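Local structure of beta-1,4-galactanase (Humicola insolens, 1HJQ) at residues A[64-69]-A[118-123]; A[130-135]-A[159-164]; A[275-280]-A[326-331]. The protein hydrolyses the beta-1,4-galactosidic linkages of type I arabinogalactans, as a family 53 glycoside hydrolase of clan GH-A. All blocks are in the same frame, centred on the assembly; numbering follows the deposited sequence.

Contact 1: residues A[64-69]-A[118-123]; sequences QLARRA and NRFADA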
loop_
_atom_site.group_PDB
_atom_site.type_symbol
_atom_site.label_atom_id
_atom_site.label_comp_id
_atom_site.label_asym_id
_atom_site.label_seq_id
_atom_site.Cartn_x
_atom_site.Cartn_y
_atom_site.Cartn_z
ATOM N N GLN A 64 -2.652 -10.275 14.622
ATOM C CA GLN A 64 -3.948 -10.092 15.268
ATOM C C GLN A 64 -4.893 -9.467 14.243
ATOM O O GLN A 64 -6.065 -9.841 14.155
ATOM C CB GLN A 64 -3.820 -9.179 16.490
ATOM C CG GLN A 64 -4.662 -9.632 17.678
ATOM C CD GLN A 64 -4.486 -8.739 18.896
ATOM O OE1 GLN A 64 -3.358 -8.488 19.341
ATOM N NE2 GLN A 64 -5.600 -8.256 19.446
ATOM N N LEU A 65 -4.371 -8.528 13.458
ATOM C CA LEU A 65 -5.162 -7.864 12.427
ATOM C C LEU A 65 -5.591 -8.824 11.333
ATOM O O LEU A 65 -6.762 -8.877 10.959
ATOM C CB LEU A 65 -4.371 -6.721 11.795
ATOM C CG LEU A 65 -4.361 -5.414 12.578
ATOM C CD1 LEU A 65 -3.664 -4.322 11.775
ATOM C CD2 LEU A 65 -5.791 -5.024 12.864
ATOM N N ALA A 66 -4.630 -9.574 10.814
ATOM C CA ALA A 66 -4.906 -10.537 9.757
ATOM C C ALA A 66 -6.028 -11.478 10.178
ATOM O O ALA A 66 -7.041 -11.604 9.493
ATOM C CB ALA A 66 -3.648 -11.328 9.440
ATOM N N ARG A 67 -5.844 -12.129 11.319
ATOM C CA ARG A 67 -6.831 -13.059 11.821
ATOM C C ARG A 67 -8.203 -12.389 11.815
ATOM O O ARG A 67 -9.185 -12.974 11.360
ATOM C CB ARG A 67 -6.435 -13.510 13.224
ATOM C CG ARG A 67 -7.148 -14.747 13.716
ATOM C CD ARG A 67 -6.522 -15.225 15.009
ATOM N NE ARG A 67 -5.209 -15.831 14.798
ATOM C CZ ARG A 67 -4.227 -15.811 15.697
ATOM N NH1 ARG A 67 -4.411 -15.205 16.864
ATOM N NH2 ARG A 67 -3.067 -16.400 15.438
ATOM N N ARG A 68 -8.269 -11.155 12.294
ATOM C CA ARG A 68 -9.536 -10.427 12.313
ATOM C C ARG A 68 -10.042 -10.169 10.897
ATOM O O ARG A 68 -11.208 -10.392 10.598
ATOM C CB ARG A 68 -9.381 -9.092 13.053
ATOM C CG ARG A 68 -9.371 -9.220 14.573
ATOM C CD ARG A 68 -9.120 -7.880 15.260
ATOM N NE ARG A 68 -10.093 -6.864 14.862
ATOM C CZ ARG A 68 -10.148 -5.642 15.381
ATOM N NH1 ARG A 68 -9.283 -5.285 16.323
ATOM N NH2 ARG A 68 -11.068 -4.779 14.957
ATOM N N ALA A 69 -9.157 -9.693 10.029
ATOM C CA ALA A 69 -9.518 -9.404 8.647
ATOM C C ALA A 69 -10.098 -10.638 7.959
ATOM O O ALA A 69 -11.061 -10.544 7.193
ATOM C CB ALA A 69 -8.296 -8.913 7.892
ATOM N N ASN A 118 6.380 -17.099 7.163
ATOM C CA ASN A 118 6.095 -18.367 7.821
ATOM C C ASN A 118 5.275 -18.126 9.079
ATOM O O ASN A 118 4.562 -19.007 9.556
ATOM C CB ASN A 118 7.391 -19.104 8.171
ATOM C CG ASN A 118 7.955 -19.871 6.996
ATOM O OD1 ASN A 118 7.213 -20.501 6.245
ATOM N ND2 ASN A 118 9.274 -19.837 6.838
ATOM N N ARG A 119 5.373 -16.917 9.610
ATOM C CA ARG A 119 4.631 -16.566 10.807
ATOM C C ARG A 119 3.134 -16.620 10.491
ATOM O O ARG A 119 2.333 -17.107 11.293
ATOM C CB ARG A 119 5.035 -15.173 11.264
ATOM C CG ARG A 119 4.586 -14.840 12.653
ATOM C CD ARG A 119 5.284 -15.692 13.693
ATOM N NE ARG A 119 4.709 -15.431 15.008
ATOM C CZ ARG A 119 4.888 -14.308 15.701
ATOM N NH1 ARG A 119 5.642 -13.331 15.216
ATOM N NH2 ARG A 119 4.283 -14.155 16.872
ATOM N N PHE A 120 2.761 -16.126 9.313
ATOM C CA PHE A 120 1.366 -16.151 8.892
ATOM C C PHE A 120 0.960 -17.574 8.510
ATOM O O PHE A 120 -0.124 -18.035 8.862
ATOM C CB PHE A 120 1.139 -15.218 7.700
ATOM C CG PHE A 120 1.143 -13.766 8.061
ATOM C CD1 PHE A 120 2.305 -13.011 7.960
ATOM C CD2 PHE A 120 -0.013 -13.158 8.532
ATOM C CE1 PHE A 120 2.318 -11.669 8.327
ATOM C CE2 PHE A 120 -0.012 -11.817 8.902
ATOM C CZ PHE A 120 1.154 -11.072 8.800
ATOM N N ALA A 121 1.839 -18.262 7.790
ATOM C CA ALA A 121 1.582 -19.631 7.363
ATOM C C ALA A 121 1.290 -20.521 8.565
ATOM O O ALA A 121 0.286 -21.234 8.595
ATOM C CB ALA A 121 2.780 -20.167 6.604
ATOM N N ASP A 122 2.176 -20.476 9.555
ATOM C CA ASP A 122 2.015 -21.282 10.756
ATOM C C ASP A 122 0.764 -20.884 11.531
ATOM O O ASP A 122 0.172 -21.704 12.235
ATOM C CB ASP A 122 3.241 -21.141 11.666
ATOM C CG ASP A 122 4.519 -21.629 11.004
ATOM O OD1 ASP A 122 4.434 -22.391 10.009
ATOM O OD2 ASP A 122 5.608 -21.257 11.493
ATOM N N ALA A 123 0.369 -19.620 11.402
ATOM C CA ALA A 123 -0.806 -19.117 12.092
ATOM C C ALA A 123 -2.071 -19.486 11.337
ATOM O O ALA A 123 -3.174 -19.293 11.838
ATOM C CB ALA A 123 -0.711 -17.623 12.239
#
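F120 and A123 meet A66 and R67 where two outer helices of the barrel, 102-123 and 59-71, lie side by side. The CA atoms of A66 and F120 are 8.5 Å apart, as are those of R67 and A123. Along 118-123, the first polar groups look to partners outside the contact. N118 OD1 is hydrogen-bonded to R168 N, and R119 pairs with D60, an ionic link between the same two helices beyond 64-69. F120 carries the buried part. Its chi1 of -74° places CG opposite the carbonyl carbon and swings the ring toward the other helix. The CE2 atom of F120 lies 3.7 Å from the CB of A66. That methyl sits in the plane of the ring, so it meets an edge rather than a face. L76 and I78 of strand 75-80 also touch the ring, which places it between the helix layer and the barrel wall. A123 then makes the outer contact: its CB is 4.2 Å from R67 NH2, at the guanidinium edge. R67 gets there with its CG trans to the backbone N (chi1 -164°) and a bend at chi3. The buried half is thus an alanine methyl against a phenyl edge, and the outer half an alanine methyl beside a charged guanidinium. Between 64-69 and 118-123 themselves, van der Waals contact does the joining.

Contact 2: residues A[130-135]-A[159-164]; sequences VSIGNE and SAAWGV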
loop_
_atom_site.group_PDB
_atom_site.type_symbol
_atom_site.label_atom_id
_atom_site.label_comp_id
_atom_site.label_asym_id
_atom_site.label_seq_id
_atom_site.Cartn_x
_atom_site.Cartn_y
_atom_site.Cartn_z
ATOM N N VAL A 130 1.980 -9.390 -1.231
ATOM C CA VAL A 130 3.093 -8.964 -0.391
ATOM C C VAL A 130 3.950 -7.981 -1.172
ATOM O O VAL A 130 4.439 -8.307 -2.256
ATOM C CB VAL A 130 4.027 -10.133 0.002
ATOM C CG1 VAL A 130 5.051 -9.656 1.018
ATOM C CG2 VAL A 130 3.232 -11.279 0.566
ATOM N N SER A 131 4.125 -6.777 -0.644
ATOM C CA SER A 131 4.984 -5.818 -1.322
ATOM C C SER A 131 6.309 -5.887 -0.585
ATOM O O SER A 131 6.357 -5.756 0.637
ATOM C CB SER A 131 4.416 -4.390 -1.267
ATOM O OG SER A 131 4.556 -3.811 0.016
ATOM N N ILE A 132 7.380 -6.140 -1.323
ATOM C CA ILE A 132 8.683 -6.210 -0.707
ATOM C C ILE A 132 9.255 -4.796 -0.652
ATOM O O ILE A 132 10.144 -4.426 -1.419
ATOM C CB ILE A 132 9.600 -7.154 -1.497
ATOM C CG1 ILE A 132 9.448 -6.895 -2.999
ATOM C CG2 ILE A 132 9.241 -8.597 -1.181
ATOM C CD1 ILE A 132 10.368 -7.735 -3.857
ATOM N N GLY A 133 8.717 -4.002 0.262
ATOM C CA GLY A 133 9.157 -2.630 0.416
ATOM C C GLY A 133 7.962 -1.706 0.312
ATOM O O GLY A 133 6.875 -2.147 -0.072
ATOM N N ASN A 134 8.155 -0.434 0.658
ATOM C CA ASN A 134 7.079 0.553 0.589
ATOM C C ASN A 134 7.557 1.828 -0.105
ATOM O O ASN A 134 8.403 2.548 0.428
ATOM C CB ASN A 134 6.589 0.912 1.987
ATOM C CG ASN A 134 5.347 1.788 1.954
ATOM O OD1 ASN A 134 4.245 1.305 1.687
ATOM N ND2 ASN A 134 5.525 3.088 2.203
ATOM N N GLU A 135 6.999 2.114 -1.280
ATOM C CA GLU A 135 7.382 3.299 -2.045
ATOM C C GLU A 135 8.908 3.373 -2.121
ATOM O O GLU A 135 9.505 4.395 -1.777
ATOM C CB GLU A 135 6.842 4.580 -1.386
ATOM C CG GLU A 135 5.325 4.655 -1.263
ATOM C CD GLU A 135 4.817 6.073 -0.974
ATOM O OE1 GLU A 135 5.344 6.731 -0.054
ATOM O OE2 GLU A 135 3.880 6.530 -1.664
ATOM N N SER A 159 16.466 -11.446 -2.929
ATOM C CA SER A 159 16.486 -12.164 -1.663
ATOM C C SER A 159 15.136 -12.092 -0.962
ATOM O O SER A 159 14.645 -13.095 -0.435
ATOM C CB SER A 159 17.561 -11.589 -0.745
ATOM O OG SER A 159 18.849 -11.761 -1.300
ATOM N N ALA A 160 14.538 -10.903 -0.953
ATOM C CA ALA A 160 13.242 -10.706 -0.315
ATOM C C ALA A 160 12.158 -11.496 -1.030
ATOM O O ALA A 160 11.310 -12.128 -0.398
ATOM C CB ALA A 160 12.886 -9.240 -0.308
ATOM N N ALA A 161 12.185 -11.455 -2.356
ATOM C CA ALA A 161 11.198 -12.179 -3.147
ATOM C C ALA A 161 11.240 -13.652 -2.784
ATOM O O ALA A 161 10.201 -14.297 -2.641
ATOM C CB ALA A 161 11.481 -12.006 -4.615
ATOM N N TRP A 162 12.448 -14.184 -2.622
ATOM C CA TRP A 162 12.595 -15.588 -2.295
ATOM C C TRP A 162 12.288 -15.939 -0.858
ATOM O O TRP A 162 11.980 -17.092 -0.555
ATOM C CB TRP A 162 13.982 -16.088 -2.699
ATOM C CG TRP A 162 14.002 -16.371 -4.147
ATOM C CD1 TRP A 162 14.149 -15.462 -5.161
ATOM C CD2 TRP A 162 13.677 -17.616 -4.768
ATOM N NE1 TRP A 162 13.923 -16.066 -6.375
ATOM C CE2 TRP A 162 13.630 -17.388 -6.164
ATOM C CE3 TRP A 162 13.409 -18.902 -4.282
ATOM C CZ2 TRP A 162 13.326 -18.401 -7.079
ATOM C CZ3 TRP A 162 13.105 -19.914 -5.197
ATOM C CH2 TRP A 162 13.067 -19.653 -6.579
ATOM N N GLY A 163 12.363 -14.956 0.028
ATOM C CA GLY A 163 12.025 -15.229 1.407
ATOM C C GLY A 163 10.553 -15.610 1.374
ATOM O O GLY A 163 10.074 -16.426 2.164
ATOM N N VAL A 164 9.833 -15.014 0.429
ATOM C CA VAL A 164 8.414 -15.286 0.263
ATOM C C VAL A 164 8.256 -16.626 -0.438
ATOM O O VAL A 164 7.486 -17.482 -0.010
ATOM C CB VAL A 164 7.732 -14.202 -0.602
ATOM C CG1 VAL A 164 6.247 -14.510 -0.750
ATOM C CG2 VAL A 164 7.942 -12.831 0.018
#
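Beside the I132-A160 contact, S131 OG is gripped twice: it donates to G133 O at 2.9 Å and is hydrogen-bonded to N79 ND2. The bond to G133 meets the carbonyl at a C=O...donor angle of 156°, with the donor tilted out of the carbonyl plane. This is a strand-helix pair of the TIM barrel, strand 129-132 and helix 150-165. The axes of the short segments 130-132 and 159-164 pass 9.1 Å apart and run at 153°, close to antiparallel, as expected when a helix returns along the outside of its strand. I132 is the centre of an inverse gamma turn, and G133, N134 and E135 follow it. E135 is the probable proton donor, and its OE2 is hydrogen-bonded to S212 OG. The helix face is apolar and buried. V164, at the end of 159-164, sends CG2 to within 4.4 Å of V130 CG1. M117, L109 and T113 of helix 102-123 add to the packing around V130, A160 and V164. I132 reaches two helix residues, one with each branch. Its chi1 of 44° puts CG1 between the backbone N and the carbonyl carbon. CD1 then reaches A161 CB at 4.5 Å, while I132 CG2 rests 3.8 Å from A160 CB.

Contact 3: residues A[275-280]-A[326-331]; sequences QYIQSV and LSVFHR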
loop_
_atom_site.group_PDB
_atom_site.type_symbol
_atom_site.label_atom_id
_atom_site.label_comp_id
_atom_site.label_asym_id
_atom_site.label_seq_id
_atom_site.Cartn_x
_atom_site.Cartn_y
_atom_site.Cartn_z
ATOM N N GLN A 275 -16.685 10.028 -6.263
ATOM C CA GLN A 275 -16.364 10.412 -7.627
ATOM C C GLN A 275 -14.891 10.140 -7.945
ATOM O O GLN A 275 -14.571 9.508 -8.954
ATOM C CB GLN A 275 -16.673 11.897 -7.791
ATOM C CG GLN A 275 -16.788 12.400 -9.206
ATOM C CD GLN A 275 -17.196 13.861 -9.235
ATOM O OE1 GLN A 275 -18.097 14.283 -8.494
ATOM N NE2 GLN A 275 -16.542 14.645 -10.088
ATOM N N TYR A 276 -13.997 10.610 -7.076
ATOM C CA TYR A 276 -12.565 10.430 -7.286
ATOM C C TYR A 276 -12.126 8.971 -7.226
ATOM O O TYR A 276 -11.411 8.495 -8.107
ATOM C CB TYR A 276 -11.760 11.232 -6.256
ATOM C CG TYR A 276 -10.259 11.146 -6.457
ATOM C CD1 TYR A 276 -9.605 11.942 -7.406
ATOM C CD2 TYR A 276 -9.490 10.267 -5.699
ATOM C CE1 TYR A 276 -8.218 11.868 -7.584
ATOM C CE2 TYR A 276 -8.112 10.178 -5.869
ATOM C CZ TYR A 276 -7.478 10.980 -6.807
ATOM O OH TYR A 276 -6.107 10.895 -6.939
ATOM N N ILE A 277 -12.539 8.270 -6.179
ATOM C CA ILE A 277 -12.164 6.874 -6.020
ATOM C C ILE A 277 -12.661 6.061 -7.200
ATOM O O ILE A 277 -11.993 5.138 -7.653
ATOM C CB ILE A 277 -12.735 6.287 -4.712
ATOM C CG1 ILE A 277 -12.124 7.020 -3.515
ATOM C CG2 ILE A 277 -12.435 4.789 -4.631
ATOM C CD1 ILE A 277 -12.725 6.635 -2.186
ATOM N N GLN A 278 -13.829 6.420 -7.709
ATOM C CA GLN A 278 -14.399 5.708 -8.839
ATOM C C GLN A 278 -13.644 6.013 -10.132
ATOM O O GLN A 278 -13.429 5.121 -10.949
ATOM C CB GLN A 278 -15.886 6.055 -8.974
ATOM C CG GLN A 278 -16.634 5.267 -10.041
ATOM C CD GLN A 278 -18.026 4.845 -9.588
ATOM O OE1 GLN A 278 -18.780 5.643 -9.007
ATOM N NE2 GLN A 278 -18.380 3.587 -9.858
ATOM N N SER A 279 -13.238 7.267 -10.314
ATOM C CA SER A 279 -12.488 7.659 -11.506
ATOM C C SER A 279 -11.157 6.915 -11.554
ATOM O O SER A 279 -10.740 6.425 -12.607
ATOM C CB SER A 279 -12.198 9.156 -11.496
ATOM O OG SER A 279 -13.388 9.910 -11.498
ATOM N N VAL A 280 -10.494 6.843 -10.401
ATOM C CA VAL A 280 -9.212 6.165 -10.293
ATOM C C VAL A 280 -9.392 4.682 -10.586
ATOM O O VAL A 280 -8.541 4.057 -11.219
ATOM C CB VAL A 280 -8.614 6.356 -8.887
ATOM C CG1 VAL A 280 -7.300 5.597 -8.762
ATOM C CG2 VAL A 280 -8.403 7.832 -8.625
ATOM N N LEU A 326 -17.895 5.475 1.756
ATOM C CA LEU A 326 -17.219 4.204 1.989
ATOM C C LEU A 326 -17.823 3.074 1.151
ATOM O O LEU A 326 -17.139 2.104 0.816
ATOM C CB LEU A 326 -17.298 3.820 3.468
ATOM C CG LEU A 326 -16.087 3.168 4.160
ATOM C CD1 LEU A 326 -16.589 2.251 5.287
ATOM C CD2 LEU A 326 -15.250 2.366 3.169
ATOM N N SER A 327 -19.105 3.195 0.816
ATOM C CA SER A 327 -19.779 2.152 0.049
ATOM C C SER A 327 -19.471 2.200 -1.439
ATOM O O SER A 327 -20.120 1.513 -2.230
ATOM C CB SER A 327 -21.290 2.233 0.252
ATOM O OG SER A 327 -21.819 3.386 -0.370
ATOM N N VAL A 328 -18.498 3.016 -1.824
ATOM C CA VAL A 328 -18.105 3.105 -3.225
ATOM C C VAL A 328 -17.423 1.785 -3.611
ATOM O O VAL A 328 -17.316 1.439 -4.788
ATOM C CB VAL A 328 -17.116 4.287 -3.472
ATOM C CG1 VAL A 328 -15.820 4.073 -2.707
ATOM C CG2 VAL A 328 -16.829 4.419 -4.951
ATOM N N PHE A 329 -16.974 1.041 -2.608
ATOM C CA PHE A 329 -16.309 -0.223 -2.856
ATOM C C PHE A 329 -17.243 -1.264 -3.463
ATOM O O PHE A 329 -16.793 -2.314 -3.932
ATOM C CB PHE A 329 -15.667 -0.729 -1.568
ATOM C CG PHE A 329 -14.429 0.033 -1.189
ATOM C CD1 PHE A 329 -13.266 -0.096 -1.940
ATOM C CD2 PHE A 329 -14.433 0.914 -0.113
ATOM C CE1 PHE A 329 -12.125 0.642 -1.628
ATOM C CE2 PHE A 329 -13.301 1.654 0.205
ATOM C CZ PHE A 329 -12.141 1.519 -0.558
ATOM N N HIS A 330 -18.542 -0.968 -3.456
ATOM C CA HIS A 330 -19.528 -1.860 -4.059
ATOM C C HIS A 330 -19.504 -1.614 -5.571
ATOM O O HIS A 330 -19.456 -2.553 -6.360
ATOM C CB HIS A 330 -20.947 -1.570 -3.541
ATOM C CG HIS A 330 -21.220 -2.089 -2.161
ATOM N ND1 HIS A 330 -20.973 -3.393 -1.789
ATOM C CD2 HIS A 330 -21.763 -1.489 -1.075
ATOM C CE1 HIS A 330 -21.350 -3.574 -0.537
ATOM N NE2 HIS A 330 -21.834 -2.432 -0.080
ATOM N N ARG A 331 -19.528 -0.341 -5.957
ATOM C CA ARG A 331 -19.529 0.062 -7.363
ATOM C C ARG A 331 -18.277 -0.231 -8.183
ATOM O O ARG A 331 -18.317 -0.167 -9.409
ATOM C CB ARG A 331 -19.840 1.558 -7.480
ATOM C CG ARG A 331 -21.324 1.890 -7.399
ATOM C CD ARG A 331 -21.611 3.349 -7.764
ATOM N NE ARG A 331 -21.202 4.280 -6.717
ATOM C CZ ARG A 331 -21.554 4.159 -5.441
ATOM N NH1 ARG A 331 -22.321 3.144 -5.054
ATOM N NH2 ARG A 331 -21.151 5.056 -4.551
#
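Two torsions bring I277 and V328 together: chi1 of -63° sets I277 CG2 opposite its backbone N, and chi1 of 63° tucks V328 CG1 between its own N and carbonyl carbon. The two branches then meet, CG2 of I277 to CG1 of V328, at 4.0 Å. The CD1 of I277 touches the same V328 CG1 at 4.1 Å. The contact belongs to the helix layer of the TIM barrel. Helix 270-286 lies outside the wall, and the C-terminal segment 326-331, with its short, weakly bonded helix, packs against it. I277 and F329 both touch Y295 of strand 290-296, so each segment also leans on the last barrel strand. F329 O is hydrogen-bonded to K5 NZ of strand 4-8, which links the chain end back to the first strand. V328 and R331 touch T274, one turn earlier on the helix than Q278. Within helix 270-286, S279 OG donates to Q275 O at 2.8 Å, and S279 N reaches the same oxygen from the other face of the carbonyl plane. Toward the solvent, Q278 and R331 take over. The Q278 side chain bends at chi2, which carries its amide across the R331 chain at about a right angle. Amide and guanidinium planes are 52° apart. They meet by contact and not by a hydrogen bond. Q278 OE1 lies at the guanidinium edge, 3.6 Å from R331 NE. On the other arm of the amide, Q278 NE2 comes to 3.5 Å from R331 CB.

How the contacts relate
All three contacts belong to one TIM barrel and follow each other in series along the chain. Helix 102-123 of contact 1 leads into strand 129-132 of contact 2. The centres of these two contacts are 17 Å apart and their nearest atoms about 6 Å, without touching. Contact 3 lies across the centre of the chain from contact 2, with centres 29 Å apart; its centre is 28 Å from that of contact 1. The probable proton donor E135 is in segment 130-135 but takes no part in the contact with 159-164. The I277 side chain of contact 3 is about 12 Å from that of the probable nucleophile E245. Contact 1 lies away from both.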